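Local coordinates for protein acetyltransferase (PDB 3JVN) that probably transfers an acyl group, most likely acetyl from acetyl-coenzyme A, to an acceptor as a member of the GNAT acetyltransferase family, at residues V4-K9 with V58-M63; Y21-E26 with E93-K98; G69-H74 with E107-R112; V86-I91 with E124-V129. All coordinates share one frame; numbering follows the deposited sequence.

Contact 1. Residues V4-K9 with V58-M63. With SO4 (sulfate ion), chain B.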
loop_
_atom_site.group_PDB
_atom_site.type_symbol
_atom_site.label_atom_id
_atom_site.label_comp_id
_atom_site.label_asym_id
_atom_site.label_seq_id
_atom_site.Cartn_x
_atom_site.Cartn_y
_atom_site.Cartn_z
ATOM N N VAL A 4 17.104 26.521 -4.225
ATOM C CA VAL A 4 17.966 25.347 -4.032
ATOM C C VAL A 4 17.322 24.271 -3.132
ATOM O O VAL A 4 17.045 24.521 -1.954
ATOM C CB VAL A 4 19.323 25.754 -3.391
ATOM C CG1 VAL A 4 20.260 24.548 -3.317
ATOM C CG2 VAL A 4 19.950 26.887 -4.184
ATOM N N ILE A 5 17.095 23.076 -3.672
ATOM C CA ILE A 5 16.501 22.001 -2.883
ATOM C C ILE A 5 17.588 21.146 -2.238
ATOM O O ILE A 5 18.537 20.717 -2.901
ATOM C CB ILE A 5 15.581 21.096 -3.744
ATOM C CG1 ILE A 5 14.307 21.849 -4.131
ATOM C CG2 ILE A 5 15.195 19.849 -2.963
ATOM C CD1 ILE A 5 14.537 23.014 -5.054
ATOM N N ARG A 6 17.448 20.909 -0.938
ATOM C CA ARG A 6 18.425 20.116 -0.197
ATOM C C ARG A 6 17.835 19.361 0.982
ATOM O O ARG A 6 16.720 19.637 1.421
ATOM C CB ARG A 6 19.557 21.013 0.312
ATOM C CG ARG A 6 19.095 22.339 0.885
ATOM C CD ARG A 6 20.177 23.008 1.745
ATOM N NE ARG A 6 20.052 22.613 3.149
ATOM C CZ ARG A 6 19.612 23.408 4.126
ATOM N NH1 ARG A 6 19.524 22.950 5.367
ATOM N NH2 ARG A 6 19.289 24.668 3.873
ATOM N N ARG A 7 18.588 18.390 1.486
ATOM C CA ARG A 7 18.139 17.621 2.632
ATOM C C ARG A 7 18.264 18.546 3.840
ATOM O O ARG A 7 19.258 19.259 3.992
ATOM C CB ARG A 7 19.015 16.386 2.841
ATOM C CG ARG A 7 20.408 16.712 3.308
ATOM C CD ARG A 7 21.081 15.517 3.938
ATOM N NE ARG A 7 21.986 14.821 3.028
ATOM C CZ ARG A 7 21.604 14.089 1.988
ATOM N NH1 ARG A 7 22.516 13.497 1.230
ATOM N NH2 ARG A 7 20.315 13.943 1.705
ATOM N N ALA A 8 17.241 18.544 4.687
ATOM C CA ALA A 8 17.221 19.377 5.882
ATOM C C ALA A 8 18.336 19.007 6.855
ATOM O O ALA A 8 18.982 17.966 6.735
ATOM C CB ALA A 8 15.875 19.257 6.567
ATOM N N LYS A 9 18.553 19.883 7.824
ATOM C CA LYS A 9 19.582 19.682 8.830
ATOM C C LYS A 9 19.070 20.117 10.195
ATOM O O LYS A 9 18.044 20.791 10.302
ATOM C CB LYS A 9 20.836 20.487 8.484
ATOM C CG LYS A 9 21.526 20.090 7.189
ATOM C CD LYS A 9 22.878 20.787 7.079
ATOM C CE LYS A 9 22.728 22.308 7.105
ATOM N NZ LYS A 9 24.023 23.040 7.241
ATOM N N VAL A 58 13.309 14.706 4.876
ATOM C CA VAL A 58 12.812 16.063 4.926
ATOM C C VAL A 58 13.679 16.940 4.040
ATOM O O VAL A 58 14.853 17.137 4.314
ATOM C CB VAL A 58 12.768 16.619 6.378
ATOM C CG1 VAL A 58 14.060 16.304 7.104
ATOM C CG2 VAL A 58 12.528 18.104 6.341
ATOM N N TYR A 59 13.107 17.437 2.950
ATOM C CA TYR A 59 13.859 18.311 2.071
ATOM C C TYR A 59 13.296 19.715 2.159
ATOM O O TYR A 59 12.104 19.897 2.410
ATOM C CB TYR A 59 13.800 17.802 0.637
ATOM C CG TYR A 59 14.401 16.436 0.491
ATOM C CD1 TYR A 59 15.790 16.257 0.472
ATOM C CD2 TYR A 59 13.591 15.316 0.371
ATOM C CE1 TYR A 59 16.347 14.989 0.339
ATOM C CE2 TYR A 59 14.139 14.054 0.234
ATOM C CZ TYR A 59 15.507 13.892 0.212
ATOM O OH TYR A 59 16.038 12.635 0.047
ATOM N N VAL A 60 14.167 20.704 1.973
ATOM C CA VAL A 60 13.766 22.105 2.020
ATOM C C VAL A 60 14.182 22.863 0.757
ATOM O O VAL A 60 15.142 22.488 0.076
ATOM C CB VAL A 60 14.376 22.836 3.264
ATOM C CG1 VAL A 60 13.709 22.346 4.547
ATOM C CG2 VAL A 60 15.887 22.608 3.321
ATOM N N ALA A 61 13.434 23.919 0.447
ATOM C CA ALA A 61 13.709 24.779 -0.699
ATOM C C ALA A 61 14.291 26.073 -0.121
ATOM O O ALA A 61 13.615 26.777 0.631
ATOM C CB ALA A 61 12.423 25.069 -1.460
ATOM N N GLU A 62 15.545 26.374 -0.454
ATOM C CA GLU A 62 16.206 27.576 0.052
ATOM C C GLU A 62 16.380 28.568 -1.091
ATOM O O GLU A 62 17.007 28.257 -2.103
ATOM C CB GLU A 62 17.578 27.206 0.650
ATOM C CG GLU A 62 17.911 27.866 2.000
ATOM C CD GLU A 62 19.188 27.316 2.636
ATOM O OE1 GLU A 62 19.481 27.672 3.799
ATOM O OE2 GLU A 62 19.905 26.532 1.976
HETATM N N MSE A 63 15.811 29.758 -0.935
HETATM C CA MSE A 63 15.922 30.774 -1.971
HETATM C C MSE A 63 17.259 31.501 -1.859
HETATM O O MSE A 63 18.213 31.179 -2.571
HETATM C CB MSE A 63 14.768 31.776 -1.870
HETATM C CG MSE A 63 14.767 32.831 -2.972
HETATM SE SE MSE A 63 14.829 32.061 -4.756
HETATM C CE MSE A 63 12.936 32.105 -5.192
HETATM S S SO4 B . 20.772 16.845 -1.315
HETATM O O1 SO4 B . 20.794 17.276 0.102
HETATM O O2 SO4 B . 20.833 15.375 -1.377
HETATM O O3 SO4 B . 21.952 17.400 -2.006
HETATM O O4 SO4 B . 19.537 17.332 -1.974
#
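Arg6 and Val60 sit side to side in the antiparallel pairing of strand 4-7 with strand 56-62, which forms one margin of the GNAT sheet within this chain. They are a hydrogen-bonded pair: Arg6 N reaches Val60 O (3.0 Å), and Val60 N returns the bond to Arg6 O (2.8 Å). The close packing lies on their face of the sheet. Val60 CG2 stands over the centre of the Arg6 guanidinium, 3.9 Å above its plane. Farther along, Ala8 CB rests on Val58 CG1, just past the end of the strand, where Ala8 N binds Val58 O. The Arg6 chain bends about its CG-CD bond (chi3 -91°), turning NH2 toward Glu62 in a salt bridge whose hydrogen bond is bent and weak. Arg6 NH1 meets Asp12 in a second salt bridge, so two carboxylates hold this group in place. The opposite face is covered by helix 105-118, which touches Ile5, Tyr59 and Ala61. On the looser, solvent-facing side, Val4 exposes its side chain although its backbone exchanges two bonds with Glu62, and Arg7 diverges from Tyr59 after CB meets ring atom CE1 at 3.9 Å. A sulfate, probably from the crystallisation liquor, lies over one face of the Arg7 guanidinium. Arg112 also binds this ion, and from strand 4-7 Arg7 N donates to sulfate O1 at 2.8 Å.

Contact 2. Residues Y21-E26 with E93-K98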
loop_
_atom_site.group_PDB
_atom_site.type_symbol
_atom_site.label_atom_id
_atom_site.label_comp_id
_atom_site.label_asym_id
_atom_site.label_seq_id
_atom_site.Cartn_x
_atom_site.Cartn_y
_atom_site.Cartn_z
ATOM N N TYR A 21 4.138 25.189 11.674
ATOM C CA TYR A 21 3.032 25.869 12.341
ATOM C C TYR A 21 2.170 26.590 11.304
ATOM O O TYR A 21 0.940 26.536 11.360
ATOM C CB TYR A 21 3.570 26.883 13.352
ATOM C CG TYR A 21 2.496 27.738 13.963
ATOM C CD1 TYR A 21 1.611 27.215 14.904
ATOM C CD2 TYR A 21 2.329 29.066 13.570
ATOM C CE1 TYR A 21 0.588 27.992 15.434
ATOM C CE2 TYR A 21 1.307 29.850 14.095
ATOM C CZ TYR A 21 0.441 29.308 15.026
ATOM O OH TYR A 21 -0.572 30.079 15.550
ATOM N N LYS A 22 2.820 27.269 10.363
ATOM C CA LYS A 22 2.097 27.975 9.313
ATOM C C LYS A 22 1.248 26.970 8.533
ATOM O O LYS A 22 0.086 27.243 8.219
ATOM C CB LYS A 22 3.070 28.682 8.360
ATOM C CG LYS A 22 3.694 29.974 8.891
ATOM C CD LYS A 22 4.611 30.581 7.828
ATOM C CE LYS A 22 5.011 32.036 8.109
ATOM N NZ LYS A 22 5.936 32.213 9.263
ATOM N N LEU A 23 1.831 25.809 8.229
ATOM C CA LEU A 23 1.128 24.760 7.490
ATOM C C LEU A 23 -0.140 24.349 8.228
ATOM O O LEU A 23 -1.252 24.451 7.694
ATOM C CB LEU A 23 2.018 23.521 7.306
ATOM C CG LEU A 23 1.354 22.309 6.612
ATOM C CD1 LEU A 23 0.831 22.738 5.244
ATOM C CD2 LEU A 23 2.348 21.156 6.452
ATOM N N HIS A 24 0.035 23.884 9.460
ATOM C CA HIS A 24 -1.089 23.447 10.270
ATOM C C HIS A 24 -2.101 24.549 10.501
ATOM O O HIS A 24 -3.300 24.284 10.587
ATOM C CB HIS A 24 -0.588 22.924 11.607
ATOM C CG HIS A 24 0.242 21.685 11.485
ATOM N ND1 HIS A 24 1.113 21.267 12.470
ATOM C CD2 HIS A 24 0.332 20.773 10.491
ATOM C CE1 HIS A 24 1.705 20.153 12.084
ATOM N NE2 HIS A 24 1.249 19.830 10.887
ATOM N N ASP A 25 -1.629 25.786 10.591
ATOM C CA ASP A 25 -2.535 26.906 10.818
ATOM C C ASP A 25 -3.516 27.072 9.667
ATOM O O ASP A 25 -4.729 27.112 9.876
ATOM C CB ASP A 25 -1.752 28.203 10.994
ATOM C CG ASP A 25 -2.632 29.342 11.461
ATOM O OD1 ASP A 25 -3.044 29.319 12.634
ATOM O OD2 ASP A 25 -2.932 30.248 10.663
ATOM N N GLU A 26 -2.978 27.174 8.455
ATOM C CA GLU A 26 -3.795 27.332 7.263
ATOM C C GLU A 26 -4.731 26.132 7.099
ATOM O O GLU A 26 -5.815 26.255 6.536
ATOM C CB GLU A 26 -2.893 27.482 6.028
ATOM C CG GLU A 26 -1.845 28.595 6.154
ATOM C CD GLU A 26 -0.806 28.589 5.034
ATOM O OE1 GLU A 26 0.185 29.355 5.133
ATOM O OE2 GLU A 26 -0.974 27.821 4.058
ATOM N N GLU A 93 3.812 15.657 4.570
ATOM C CA GLU A 93 3.516 17.081 4.479
ATOM C C GLU A 93 4.346 17.851 3.470
ATOM O O GLU A 93 5.455 17.453 3.108
ATOM C CB GLU A 93 3.711 17.726 5.844
ATOM C CG GLU A 93 2.870 17.126 6.917
ATOM C CD GLU A 93 3.587 17.115 8.234
ATOM O OE1 GLU A 93 4.617 16.400 8.354
ATOM O OE2 GLU A 93 3.115 17.826 9.150
ATOM N N LEU A 94 3.808 18.985 3.048
ATOM C CA LEU A 94 4.492 19.826 2.085
ATOM C C LEU A 94 3.959 21.244 2.259
ATOM O O LEU A 94 2.751 21.460 2.220
ATOM C CB LEU A 94 4.219 19.307 0.668
ATOM C CG LEU A 94 5.194 19.712 -0.448
ATOM C CD1 LEU A 94 4.763 19.074 -1.767
ATOM C CD2 LEU A 94 5.228 21.226 -0.585
ATOM N N TYR A 95 4.854 22.209 2.459
ATOM C CA TYR A 95 4.426 23.592 2.642
ATOM C C TYR A 95 5.270 24.603 1.892
ATOM O O TYR A 95 6.490 24.458 1.802
ATOM C CB TYR A 95 4.408 23.957 4.133
ATOM C CG TYR A 95 4.061 25.411 4.394
ATOM C CD1 TYR A 95 5.061 26.379 4.522
ATOM C CD2 TYR A 95 2.733 25.825 4.473
ATOM C CE1 TYR A 95 4.742 27.720 4.723
ATOM C CE2 TYR A 95 2.407 27.166 4.673
ATOM C CZ TYR A 95 3.412 28.106 4.798
ATOM O OH TYR A 95 3.090 29.430 4.995
ATOM N N ILE A 96 4.610 25.628 1.355
ATOM C CA ILE A 96 5.295 26.692 0.628
ATOM C C ILE A 96 4.774 28.046 1.098
ATOM O O ILE A 96 3.574 28.228 1.294
ATOM C CB ILE A 96 5.068 26.610 -0.907
ATOM C CG1 ILE A 96 5.239 25.171 -1.404
ATOM C CG2 ILE A 96 6.066 27.514 -1.620
ATOM C CD1 ILE A 96 3.932 24.386 -1.454
ATOM N N GLU A 97 5.682 28.993 1.293
ATOM C CA GLU A 97 5.291 30.324 1.725
ATOM C C GLU A 97 4.309 30.859 0.706
ATOM O O GLU A 97 4.519 30.698 -0.498
ATOM C CB GLU A 97 6.508 31.230 1.787
ATOM C CG GLU A 97 7.522 30.805 2.827
ATOM C CD GLU A 97 7.058 31.100 4.238
ATOM O OE1 GLU A 97 7.904 31.057 5.159
ATOM O OE2 GLU A 97 5.848 31.364 4.429
ATOM N N LYS A 98 3.241 31.492 1.193
ATOM C CA LYS A 98 2.198 32.046 0.328
ATOM C C LYS A 98 2.802 33.030 -0.676
ATOM O O LYS A 98 2.220 33.312 -1.723
ATOM C CB LYS A 98 1.111 32.732 1.180
ATOM C CG LYS A 98 0.396 31.779 2.169
ATOM C CD LYS A 98 -0.976 32.299 2.661
ATOM C CE LYS A 98 -2.006 32.388 1.510
ATOM N NZ LYS A 98 -3.397 32.873 1.872
#
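Tyr95 turns one ring face to helix 13-30, with Leu23 N over that face, while Glu26 OE1 approaches the ring edge and Lys22 CB comes in obliquely near the hydroxyl. The imidazole of His24 is met at its edge by Glu93 OE2, its ring only 18° from the carboxylate plane. This is helix-on-sheet packing of the GNAT fold: residues 21-26 of the helix cross residues 93-96 of the strand almost at a right angle (97°). Leu23 fills the middle of the interface, sliding past Tyr95 in the opposite direction, with CD1 3.7 Å from Tyr95 CD2. Its other branch, CD2, reaches Glu93 CB at 3.7 Å, so one leucine spans two strand residues that point to the same side. A polar contact lies at either end of this apolar centre. At one, His24 NE2 donates to Glu93 OE2 (3.2 Å), nearly along the C-O axis of the acceptor. At the other, Tyr95 meets Glu26, and the Lys22 methylenes pack beside the hydroxyl and near Glu97. Phe70 and Leu19 also touch Tyr95, burying the ring between sheet and helix. With CG anti to the backbone N (chi1 176°), the Tyr95 ring extends toward the helix and carries its hydroxyl to the carboxylate. There Tyr95 OH donates to Glu26 OE1 at 2.9 Å, on the syn side and out of the carboxylate plane.

Contact 3. Residues G69-H74 with E107-R112. With SO4 (sulfate ion), chain B.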
loop_
_atom_site.group_PDB
_atom_site.type_symbol
_atom_site.label_atom_id
_atom_site.label_comp_id
_atom_site.label_asym_id
_atom_site.label_seq_id
_atom_site.Cartn_x
_atom_site.Cartn_y
_atom_site.Cartn_z
ATOM N N GLY A 69 10.313 26.669 1.842
ATOM C CA GLY A 69 9.501 25.485 1.644
ATOM C C GLY A 69 10.166 24.199 2.090
ATOM O O GLY A 69 11.380 24.138 2.258
ATOM N N PHE A 70 9.358 23.166 2.298
ATOM C CA PHE A 70 9.867 21.865 2.705
ATOM C C PHE A 70 8.843 20.785 2.344
ATOM O O PHE A 70 7.683 21.076 2.043
ATOM C CB PHE A 70 10.152 21.836 4.219
ATOM C CG PHE A 70 8.916 21.861 5.072
ATOM C CD1 PHE A 70 8.232 23.055 5.308
ATOM C CD2 PHE A 70 8.391 20.678 5.580
ATOM C CE1 PHE A 70 7.034 23.063 6.031
ATOM C CE2 PHE A 70 7.200 20.676 6.299
ATOM C CZ PHE A 70 6.522 21.865 6.524
ATOM N N ILE A 71 9.295 19.540 2.351
ATOM C CA ILE A 71 8.435 18.408 2.053
ATOM C C ILE A 71 8.903 17.336 3.021
ATOM O O ILE A 71 10.073 17.314 3.403
ATOM C CB ILE A 71 8.560 17.942 0.561
ATOM C CG1 ILE A 71 7.554 16.803 0.294
ATOM C CG2 ILE A 71 9.994 17.552 0.243
ATOM C CD1 ILE A 71 7.428 16.421 -1.166
ATOM N N THR A 72 7.984 16.461 3.424
ATOM C CA THR A 72 8.298 15.422 4.395
ATOM C C THR A 72 7.753 14.057 3.991
ATOM O O THR A 72 6.595 13.956 3.590
ATOM C CB THR A 72 7.756 15.848 5.806
ATOM O OG1 THR A 72 8.662 15.418 6.834
ATOM C CG2 THR A 72 6.392 15.253 6.060
ATOM N N GLY A 73 8.576 13.011 4.103
ATOM C CA GLY A 73 8.132 11.672 3.739
ATOM C C GLY A 73 8.858 10.576 4.507
ATOM O O GLY A 73 9.952 10.817 5.026
ATOM N N HIS A 74 8.270 9.379 4.604
ATOM C CA HIS A 74 8.925 8.277 5.322
ATOM C C HIS A 74 8.797 6.913 4.648
ATOM O O HIS A 74 7.793 6.631 4.009
ATOM C CB HIS A 74 8.401 8.170 6.768
ATOM C CG HIS A 74 7.015 7.600 6.895
ATOM N ND1 HIS A 74 5.880 8.323 6.595
ATOM C CD2 HIS A 74 6.583 6.399 7.349
ATOM C CE1 HIS A 74 4.810 7.595 6.862
ATOM N NE2 HIS A 74 5.207 6.422 7.322
ATOM N N GLU A 107 6.910 21.161 -7.237
ATOM C CA GLU A 107 7.408 20.127 -8.151
ATOM C C GLU A 107 8.862 19.797 -7.874
ATOM O O GLU A 107 9.237 18.629 -7.881
ATOM C CB GLU A 107 7.251 20.545 -9.632
ATOM C CG GLU A 107 7.897 19.550 -10.645
ATOM C CD GLU A 107 7.351 19.637 -12.092
ATOM O OE1 GLU A 107 6.160 19.302 -12.320
ATOM O OE2 GLU A 107 8.122 20.022 -13.009
ATOM N N GLN A 108 9.686 20.810 -7.630
ATOM C CA GLN A 108 11.091 20.538 -7.358
ATOM C C GLN A 108 11.284 19.834 -6.010
ATOM O O GLN A 108 12.332 19.233 -5.768
ATOM C CB GLN A 108 11.919 21.826 -7.445
ATOM C CG GLN A 108 11.315 23.020 -6.748
ATOM C CD GLN A 108 11.980 24.329 -7.147
ATOM O OE1 GLN A 108 12.066 24.662 -8.331
ATOM N NE2 GLN A 108 12.438 25.086 -6.156
ATOM N N LEU A 109 10.268 19.896 -5.147
ATOM C CA LEU A 109 10.321 19.222 -3.850
ATOM C C LEU A 109 9.812 17.788 -4.032
ATOM O O LEU A 109 10.408 16.840 -3.529
ATOM C CB LEU A 109 9.460 19.958 -2.817
ATOM C CG LEU A 109 10.000 21.280 -2.261
ATOM C CD1 LEU A 109 8.933 21.949 -1.419
ATOM C CD2 LEU A 109 11.243 21.029 -1.433
HETATM N N MSE A 110 8.707 17.639 -4.754
HETATM C CA MSE A 110 8.145 16.323 -5.028
HETATM C C MSE A 110 9.135 15.558 -5.895
HETATM O O MSE A 110 9.206 14.329 -5.852
HETATM C CB MSE A 110 6.820 16.450 -5.788
HETATM C CG MSE A 110 5.584 16.697 -4.915
HETATM SE SE MSE A 110 5.126 15.146 -3.799
HETATM C CE MSE A 110 5.671 13.750 -5.045
HETATM N N MSE A 111 9.884 16.311 -6.695
HETATM C CA MSE A 111 10.879 15.757 -7.606
HETATM C C MSE A 111 12.043 15.162 -6.825
HETATM O O MSE A 111 12.575 14.102 -7.169
HETATM C CB MSE A 111 11.402 16.858 -8.534
HETATM C CG MSE A 111 11.434 16.481 -10.016
HETATM SE SE MSE A 111 9.654 16.250 -10.784
HETATM C CE MSE A 111 9.429 14.345 -10.483
ATOM N N ARG A 112 12.444 15.868 -5.775
ATOM C CA ARG A 112 13.547 15.428 -4.940
ATOM C C ARG A 112 13.177 14.158 -4.163
ATOM O O ARG A 112 13.860 13.138 -4.270
ATOM C CB ARG A 112 13.936 16.537 -3.958
ATOM C CG ARG A 112 15.138 16.197 -3.090
ATOM C CD ARG A 112 16.426 16.146 -3.911
ATOM N NE ARG A 112 17.565 15.631 -3.150
ATOM C CZ ARG A 112 17.622 14.407 -2.625
ATOM N NH1 ARG A 112 16.605 13.558 -2.774
ATOM N NH2 ARG A 112 18.698 14.025 -1.951
HETATM S S SO4 B . 20.772 16.845 -1.315
HETATM O O1 SO4 B . 20.794 17.276 0.102
HETATM O O2 SO4 B . 20.833 15.375 -1.377
HETATM O O3 SO4 B . 21.952 17.400 -2.006
HETATM O O4 SO4 B . 19.537 17.332 -1.974
#
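Ile71 and Leu109 point toward each other and slide past in opposite directions, joining strand 67-79 to helix 105-118 in the interior of the GNAT domain. Ile71 CG2 rests on Leu109 CB at 3.9 Å, with Leu109 CD2 beside it. The other methyl of the leucine, CD1, reaches back along the strand to the backbone at Phe70 O, 3.8 Å away. Ile71 CG1 is anti to the backbone N and its chain runs on extended (chi2 171°), which takes CD1 past Leu109 O to the selenomethionine Met110. That side chain starts out away from the strand but doubles back through bends at chi2 and chi3. It crosses Ile71 at about a right angle, with SE 3.7 Å from Ile71 CD1. Residues 107-112 run 31° from the direction of residues 69-74, on one face of the sheet. Phe70 points to the other face, where Leu16, Leu19 and Met20 of helix 13-30 receive it. Arg112, one turn on from Leu109, sends its guanidinium to a sulfate: NE donates to O4 (2.9 Å) and NH2 to O2 (2.6 Å), with the sulfur near the plane of the group. Arg7 N binds the same ion. No hydrogen bond joins strand and helix here, which implies that this buried seam is held by the fit of branched and flexible apolar chains, with the charge of Arg112 led away from this strand, past Tyr59, to the sulfate beside Arg7.

Contact 4. Residues V86-I91 with E124-V129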
loop_
_atom_site.group_PDB
_atom_site.type_symbol
_atom_site.label_atom_id
_atom_site.label_comp_id
_atom_site.label_asym_id
_atom_site.label_seq_id
_atom_site.Cartn_x
_atom_site.Cartn_y
_atom_site.Cartn_z
ATOM N N VAL A 86 7.602 -5.694 1.467
ATOM C CA VAL A 86 7.620 -4.918 0.229
ATOM C C VAL A 86 7.970 -3.498 0.616
ATOM O O VAL A 86 7.357 -2.929 1.513
ATOM C CB VAL A 86 6.227 -4.901 -0.441
ATOM C CG1 VAL A 86 6.316 -4.285 -1.831
ATOM C CG2 VAL A 86 5.656 -6.298 -0.500
HETATM N N MSE A 87 8.950 -2.912 -0.052
HETATM C CA MSE A 87 9.328 -1.556 0.293
HETATM C C MSE A 87 8.369 -0.523 -0.286
HETATM O O MSE A 87 8.127 -0.478 -1.493
HETATM C CB MSE A 87 10.746 -1.254 -0.185
HETATM C CG MSE A 87 11.198 0.193 0.093
HETATM SE SE MSE A 87 11.509 0.603 1.974
HETATM C CE MSE A 87 13.296 1.322 1.813
HETATM N N MSE A 88 7.824 0.310 0.591
HETATM C CA MSE A 88 6.911 1.363 0.175
HETATM C C MSE A 88 7.247 2.611 0.958
HETATM O O MSE A 88 8.110 2.593 1.838
HETATM C CB MSE A 88 5.463 0.966 0.452
HETATM C CG MSE A 88 5.056 -0.372 -0.116
HETATM SE SE MSE A 88 3.158 -0.634 0.079
HETATM C CE MSE A 88 2.983 -2.278 -0.918
ATOM N N ALA A 89 6.561 3.697 0.642
ATOM C CA ALA A 89 6.803 4.945 1.330
ATOM C C ALA A 89 5.558 5.811 1.386
ATOM O O ALA A 89 4.539 5.505 0.764
ATOM C CB ALA A 89 7.957 5.722 0.658
ATOM N N THR A 90 5.661 6.911 2.126
ATOM C CA THR A 90 4.551 7.844 2.288
ATOM C C THR A 90 5.043 9.296 2.297
ATOM O O THR A 90 6.005 9.629 2.988
ATOM C CB THR A 90 3.794 7.587 3.626
ATOM O OG1 THR A 90 3.537 6.186 3.773
ATOM C CG2 THR A 90 2.469 8.336 3.646
ATOM N N ILE A 91 4.385 10.146 1.521
ATOM C CA ILE A 91 4.715 11.565 1.495
ATOM C C ILE A 91 3.693 12.144 2.460
ATOM O O ILE A 91 2.483 12.044 2.239
ATOM C CB ILE A 91 4.557 12.172 0.073
ATOM C CG1 ILE A 91 5.676 11.645 -0.828
ATOM C CG2 ILE A 91 4.645 13.683 0.128
ATOM C CD1 ILE A 91 5.507 11.953 -2.290
ATOM N N GLU A 124 5.286 1.059 -3.855
ATOM C CA GLU A 124 4.085 1.888 -3.751
ATOM C C GLU A 124 4.323 3.193 -2.985
ATOM O O GLU A 124 5.110 3.231 -2.044
ATOM C CB GLU A 124 2.957 1.103 -3.072
ATOM C CG GLU A 124 2.475 -0.119 -3.850
ATOM C CD GLU A 124 2.188 0.191 -5.310
ATOM O OE1 GLU A 124 1.542 1.232 -5.568
ATOM O OE2 GLU A 124 2.594 -0.609 -6.191
ATOM N N ILE A 125 3.624 4.250 -3.400
ATOM C CA ILE A 125 3.729 5.565 -2.765
ATOM C C ILE A 125 2.364 6.179 -2.416
ATOM O O ILE A 125 1.518 6.385 -3.290
ATOM C CB ILE A 125 4.481 6.576 -3.671
ATOM C CG1 ILE A 125 5.903 6.092 -3.927
ATOM C CG2 ILE A 125 4.507 7.949 -3.018
ATOM C CD1 ILE A 125 6.715 5.869 -2.658
ATOM N N PHE A 126 2.176 6.489 -1.136
ATOM C CA PHE A 126 0.931 7.080 -0.650
ATOM C C PHE A 126 1.155 8.539 -0.285
ATOM O O PHE A 126 1.953 8.835 0.600
ATOM C CB PHE A 126 0.451 6.332 0.594
ATOM C CG PHE A 126 0.243 4.870 0.375
ATOM C CD1 PHE A 126 -0.873 4.414 -0.311
ATOM C CD2 PHE A 126 1.180 3.948 0.835
ATOM C CE1 PHE A 126 -1.050 3.059 -0.537
ATOM C CE2 PHE A 126 1.013 2.592 0.616
ATOM C CZ PHE A 126 -0.103 2.142 -0.072
ATOM N N VAL A 127 0.454 9.441 -0.966
ATOM C CA VAL A 127 0.582 10.866 -0.694
ATOM C C VAL A 127 -0.483 11.298 0.315
ATOM O O VAL A 127 -1.678 11.035 0.140
ATOM C CB VAL A 127 0.473 11.701 -2.007
ATOM C CG1 VAL A 127 0.649 13.194 -1.725
ATOM C CG2 VAL A 127 1.552 11.241 -2.997
ATOM N N GLU A 128 -0.034 11.944 1.385
ATOM C CA GLU A 128 -0.925 12.402 2.450
ATOM C C GLU A 128 -1.064 13.922 2.457
ATOM O O GLU A 128 -1.737 14.471 3.322
ATOM C CB GLU A 128 -0.380 11.972 3.817
ATOM C CG GLU A 128 0.082 10.531 3.932
ATOM C CD GLU A 128 -1.057 9.532 3.923
ATOM O OE1 GLU A 128 -1.776 9.470 2.904
ATOM O OE2 GLU A 128 -1.235 8.810 4.929
ATOM N N VAL A 129 -0.420 14.603 1.514
ATOM C CA VAL A 129 -0.490 16.064 1.473
ATOM C C VAL A 129 -1.927 16.574 1.272
ATOM O O VAL A 129 -2.785 15.846 0.775
ATOM C CB VAL A 129 0.416 16.625 0.365
ATOM C CG1 VAL A 129 0.561 18.123 0.529
ATOM C CG2 VAL A 129 1.773 15.939 0.418
#
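Glu128 N donates to Ile91 O at 2.7 Å, nearly straight onto the carbonyl, and is the last of four backbone bonds joining residues 86-91 of strand 86-96 to residues 124-129. Before it come Ile91 N to Phe126 O (2.9 Å), Phe126 N to Ala89 O (3.2 Å) and Ala89 N to Glu124 O (3.1 Å), an alternation that marks parallel pairing. The two strands are the outer members of a beta-alpha-beta crossover through helix 105-118. Around this frame the side chains sort onto two faces. Toward the helix, Ala89 CB meets Ile125 CD1 at 3.5 Å, where the bend of Ile125 at chi2 (-57°) brings that methyl in. Ile91 CD1 touches both Ile125 CG2 and Val127 CG2, while its branch CG2 meets Val129 CG2; Leu117, Met110 and Ile113 of the helix cover this layer. On the other face the selenomethionine Met88 runs beside Glu124, pointing the same way. Its selenium approaches the Phe126 ring at the edge, 5.2 Å from the centroid, in a Met-aromatic contact. Thr90 OG1 is also at that ring's edge, and Thr90 CG2 packs on Glu128 CG. Phe126 and Glu124 of the second subunit pack against Met88, Glu124 and Phe126. Backbone bonds thus fix the alignment of the strands, leaving one layer of side chains to seal against the helix and the other to meet the partner subunit.

In the fold
All four contacts reach one mixed sheet, but at different depths. Contact 3 is the buried one, its centre about 5 Å from the centre of the chain, and is apolar; contacts 1, 2 and 4 are partly buried. Contacts 1 and 4 are strand pairings at the two margins of the sheet within this chain, antiparallel and parallel, on opposite sides of the chain's centre. Contacts 2 and 3 dock helices 13-30 and 105-118 on opposite faces. Contacts 2 and 4 share strand 86-96, and contacts 1 and 3 share the sulfate. A salt bridge marks contact 1, side-chain hydrogen bonds contact 2, and packing on the second subunit contact 4.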